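Alpha-L-rhamnosidase (Streptomyces avermitilis, PDB 3W5M) releases terminal non-reducing alpha-L-rhamnose by hydrolysis from citrus flavonoids such as naringin, rutin and hesperidin and from gum arabic, and binds L-rhamnose through a calcium-dependent carbohydrate-binding module. Local coordinates at residues A[325-337]-A[364-378]. Residues are numbered along the deposited sequence; the frame is centred on the assembly and turned at random.
Sequences ALGLYEAHLNGRR and SVRPGANALAAYVAP
The hydroxyl of S364 reaches the turn carbonyls of N334 and R336 through two waters: OG lies 2.9 Å from water 1, which donates to N334 O, and 2.6 Å from water 2, which donates to R336 O. A small polar side chain suits this place, joining the loop before strand 368-377 to the type I' hairpin turn L333-R336. N334 and G335 take the positive phi that such a turn needs, easy for asparagine and glycine. N334 N donates to A371 O (3.0 Å), and its CB lies 3.6 Å above one face of the R366 guanidinium. L333 sends CG anti to its backbone N (chi1 176°), and its methyls part: CD1 packs on L372 CD1 at 4.0 Å, CD2 on S364 CB at 3.7 Å. Strand 328-333 runs antiparallel to strand 368-377, with two-bond pairs at H332-A373, E330-Y375 and L328-A377; A331 and A374 form a non-hydrogen-bonded pair, methyls on the same face, where small side chains let the CA atoms come within 4.2 Å. On the other face, E330 OE1 lies at the edge of the Y375 ring, 4.1 Å from CD2, and forms a salt bridge with R564, while W448 meets the ring edge-to-face. Strand 328-333 lies between 336-337 and 368-377, the latter flanked by 303-311; the A331, A374 and V376 side packs on strands 316-326 and 398-407 of the facing sheet, as in a beta-sandwich.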
# COMPACT_ATOMS: atom_id res chain seq x y z
N ALA A 325 2.78 -4.44 -16.77
CA ALA A 325 1.63 -3.78 -17.35
C ALA A 325 1.67 -2.31 -16.98
O ALA A 325 2.19 -1.93 -15.93
CB ALA A 325 0.32 -4.41 -16.83
N LEU A 326 1.17 -1.49 -17.88
CA LEU A 326 0.74 -0.15 -17.50
C LEU A 326 -0.71 -0.30 -17.12
O LEU A 326 -1.59 -0.36 -17.98
CB LEU A 326 0.94 0.83 -18.65
CG LEU A 326 2.45 0.93 -18.95
CD1 LEU A 326 2.65 1.72 -20.22
CD2 LEU A 326 3.27 1.53 -17.79
N GLY A 327 -0.95 -0.50 -15.82
CA GLY A 327 -2.25 -1.04 -15.37
C GLY A 327 -1.97 -2.21 -14.43
O GLY A 327 -1.03 -2.15 -13.63
N LEU A 328 -2.75 -3.29 -14.55
CA LEU A 328 -2.51 -4.47 -13.74
C LEU A 328 -2.75 -5.65 -14.67
O LEU A 328 -3.50 -5.52 -15.62
CB LEU A 328 -3.54 -4.60 -12.58
CG LEU A 328 -3.69 -3.43 -11.59
CD1 LEU A 328 -4.89 -3.73 -10.70
CD2 LEU A 328 -2.43 -3.27 -10.76
N TYR A 329 -2.13 -6.79 -14.35
CA TYR A 329 -2.31 -7.98 -15.19
C TYR A 329 -2.31 -9.23 -14.31
O TYR A 329 -1.80 -9.23 -13.16
CB TYR A 329 -1.23 -8.08 -16.27
CG TYR A 329 0.10 -8.49 -15.72
CD1 TYR A 329 0.94 -7.55 -15.07
CD2 TYR A 329 0.52 -9.81 -15.79
CE1 TYR A 329 2.14 -7.93 -14.51
CE2 TYR A 329 1.74 -10.20 -15.22
CZ TYR A 329 2.54 -9.25 -14.59
OH TYR A 329 3.73 -9.62 -14.03
N GLU A 330 -2.85 -10.30 -14.88
CA GLU A 330 -2.69 -11.64 -14.33
C GLU A 330 -2.53 -12.52 -15.55
O GLU A 330 -3.38 -12.46 -16.44
CB GLU A 330 -3.94 -12.07 -13.60
CG GLU A 330 -3.79 -13.40 -12.89
CD GLU A 330 -5.10 -13.80 -12.22
OE1 GLU A 330 -5.97 -14.41 -12.89
OE2 GLU A 330 -5.27 -13.45 -11.04
N ALA A 331 -1.45 -13.29 -15.59
CA ALA A 331 -1.13 -14.10 -16.74
C ALA A 331 -1.46 -15.54 -16.47
O ALA A 331 -1.40 -16.02 -15.32
CB ALA A 331 0.35 -13.97 -17.08
N HIS A 332 -1.74 -16.24 -17.56
CA HIS A 332 -2.11 -17.65 -17.58
C HIS A 332 -1.36 -18.32 -18.72
O HIS A 332 -1.15 -17.72 -19.78
CB HIS A 332 -3.61 -17.76 -17.84
CG HIS A 332 -4.44 -17.31 -16.67
ND1 HIS A 332 -4.62 -15.98 -16.35
CD2 HIS A 332 -5.08 -18.02 -15.71
CE1 HIS A 332 -5.34 -15.89 -15.24
NE2 HIS A 332 -5.63 -17.12 -14.84
N LEU A 333 -0.95 -19.58 -18.51
CA LEU A 333 -0.24 -20.32 -19.54
C LEU A 333 -0.80 -21.77 -19.53
O LEU A 333 -0.73 -22.45 -18.50
CB LEU A 333 1.26 -20.29 -19.26
CG LEU A 333 2.18 -21.09 -20.18
CD1 LEU A 333 2.19 -20.52 -21.59
CD2 LEU A 333 3.60 -21.12 -19.63
N ASN A 334 -1.36 -22.18 -20.66
CA ASN A 334 -1.86 -23.58 -20.84
C ASN A 334 -2.78 -24.01 -19.71
O ASN A 334 -2.56 -25.03 -19.06
CB ASN A 334 -0.68 -24.54 -20.97
CG ASN A 334 0.16 -24.25 -22.20
OD1 ASN A 334 1.40 -24.35 -22.16
ND2 ASN A 334 -0.50 -23.87 -23.28
N GLY A 335 -3.78 -23.17 -19.45
CA GLY A 335 -4.83 -23.46 -18.49
C GLY A 335 -4.49 -23.33 -17.01
O GLY A 335 -5.26 -23.77 -16.19
N ARG A 336 -3.36 -22.71 -16.68
CA ARG A 336 -2.88 -22.60 -15.32
C ARG A 336 -2.41 -21.16 -15.09
O ARG A 336 -1.64 -20.62 -15.89
CB ARG A 336 -1.72 -23.58 -15.10
CG ARG A 336 -1.04 -23.48 -13.75
CD ARG A 336 -0.22 -24.73 -13.43
NE ARG A 336 0.79 -24.48 -12.40
CZ ARG A 336 0.62 -24.67 -11.10
NH1 ARG A 336 -0.53 -25.13 -10.62
NH2 ARG A 336 1.61 -24.41 -10.25
N ARG A 337 -2.91 -20.54 -14.03
CA ARG A 337 -2.48 -19.19 -13.65
C ARG A 337 -0.98 -19.17 -13.38
O ARG A 337 -0.44 -20.11 -12.79
CB ARG A 337 -3.24 -18.82 -12.39
CG ARG A 337 -3.39 -17.34 -12.13
CD ARG A 337 -2.36 -16.93 -11.13
NE ARG A 337 -2.96 -16.15 -10.06
CZ ARG A 337 -2.35 -15.12 -9.50
NH1 ARG A 337 -1.15 -14.72 -9.93
NH2 ARG A 337 -2.96 -14.47 -8.51
N SER A 364 5.13 -25.70 -17.09
CA SER A 364 3.90 -25.31 -17.74
C SER A 364 3.96 -25.32 -19.25
O SER A 364 2.92 -25.41 -19.89
CB SER A 364 3.47 -23.92 -17.26
OG SER A 364 2.41 -23.99 -16.34
N VAL A 365 5.14 -25.24 -19.84
CA VAL A 365 5.22 -25.20 -21.31
C VAL A 365 5.05 -26.61 -21.86
O VAL A 365 5.31 -27.57 -21.15
CB VAL A 365 6.53 -24.58 -21.83
CG1 VAL A 365 6.61 -23.11 -21.45
CG2 VAL A 365 7.73 -25.32 -21.28
N ARG A 366 4.63 -26.70 -23.11
CA ARG A 366 4.31 -27.98 -23.78
C ARG A 366 4.98 -28.11 -25.13
O ARG A 366 5.23 -27.09 -25.80
CB ARG A 366 2.80 -28.08 -24.02
CG ARG A 366 1.94 -28.07 -22.78
CD ARG A 366 0.47 -28.11 -23.19
NE ARG A 366 -0.39 -28.11 -22.00
CZ ARG A 366 -1.73 -28.10 -22.02
NH1 ARG A 366 -2.40 -28.12 -23.17
NH2 ARG A 366 -2.38 -28.09 -20.87
N PRO A 367 5.24 -29.36 -25.55
CA PRO A 367 5.54 -29.59 -26.96
C PRO A 367 4.29 -29.32 -27.76
O PRO A 367 3.20 -29.63 -27.31
CB PRO A 367 5.86 -31.09 -27.03
CG PRO A 367 5.30 -31.69 -25.78
CD PRO A 367 5.42 -30.59 -24.75
N GLY A 368 4.44 -28.75 -28.94
CA GLY A 368 3.29 -28.49 -29.77
C GLY A 368 2.56 -27.27 -29.26
O GLY A 368 3.18 -26.27 -28.91
N ALA A 369 1.23 -27.38 -29.19
CA ALA A 369 0.38 -26.23 -29.04
C ALA A 369 0.34 -25.68 -27.62
O ALA A 369 0.21 -26.42 -26.63
CB ALA A 369 -1.02 -26.52 -29.56
N ASN A 370 0.48 -24.37 -27.55
CA ASN A 370 0.55 -23.64 -26.29
C ASN A 370 -0.35 -22.41 -26.39
O ASN A 370 -0.62 -21.92 -27.50
CB ASN A 370 1.98 -23.17 -26.01
CG ASN A 370 2.91 -24.30 -25.62
OD1 ASN A 370 3.22 -24.48 -24.45
ND2 ASN A 370 3.42 -25.04 -26.62
N ALA A 371 -0.84 -21.93 -25.25
CA ALA A 371 -1.57 -20.67 -25.21
C ALA A 371 -1.03 -19.81 -24.04
O ALA A 371 -0.86 -20.30 -22.92
CB ALA A 371 -3.06 -20.92 -25.02
N LEU A 372 -0.76 -18.54 -24.32
CA LEU A 372 -0.38 -17.58 -23.27
C LEU A 372 -1.51 -16.55 -23.23
O LEU A 372 -2.05 -16.16 -24.27
CB LEU A 372 0.98 -16.95 -23.58
CG LEU A 372 1.51 -15.92 -22.58
CD1 LEU A 372 1.81 -16.59 -21.25
CD2 LEU A 372 2.77 -15.26 -23.14
N ALA A 373 -1.92 -16.13 -22.04
CA ALA A 373 -3.12 -15.32 -21.94
C ALA A 373 -2.98 -14.37 -20.76
O ALA A 373 -2.25 -14.68 -19.83
CB ALA A 373 -4.31 -16.21 -21.71
N ALA A 374 -3.70 -13.25 -20.79
CA ALA A 374 -3.67 -12.35 -19.61
C ALA A 374 -4.95 -11.54 -19.48
O ALA A 374 -5.56 -11.20 -20.48
CB ALA A 374 -2.44 -11.42 -19.66
N TYR A 375 -5.34 -11.24 -18.24
CA TYR A 375 -6.28 -10.17 -17.96
C TYR A 375 -5.44 -8.92 -17.82
O TYR A 375 -4.35 -8.98 -17.27
CB TYR A 375 -6.97 -10.38 -16.62
CG TYR A 375 -8.07 -11.41 -16.69
CD1 TYR A 375 -9.27 -11.13 -17.35
CD2 TYR A 375 -7.92 -12.64 -16.07
CE1 TYR A 375 -10.28 -12.07 -17.42
CE2 TYR A 375 -8.94 -13.60 -16.13
CZ TYR A 375 -10.12 -13.30 -16.81
OH TYR A 375 -11.17 -14.21 -16.93
N VAL A 376 -5.97 -7.82 -18.35
CA VAL A 376 -5.30 -6.50 -18.27
C VAL A 376 -6.29 -5.45 -17.77
O VAL A 376 -7.29 -5.19 -18.44
CB VAL A 376 -4.76 -6.07 -19.65
CG1 VAL A 376 -4.00 -4.73 -19.48
CG2 VAL A 376 -3.88 -7.15 -20.22
N ALA A 377 -6.01 -4.82 -16.62
CA ALA A 377 -6.97 -3.91 -15.95
C ALA A 377 -6.38 -2.52 -15.74
O ALA A 377 -5.18 -2.38 -15.81
CB ALA A 377 -7.36 -4.47 -14.57
N PRO A 378 -7.22 -1.51 -15.43
CA PRO A 378 -6.72 -0.12 -15.23
C PRO A 378 -5.77 0.14 -14.07
O PRO A 378 -4.81 0.90 -14.25
CB PRO A 378 -8.02 0.70 -15.04
CG PRO A 378 -9.10 -0.17 -15.66
CD PRO A 378 -8.69 -1.57 -15.34
O HOH W 1 0.22 -25.47 -17.53
O HOH W 2 1.11 -21.75 -15.89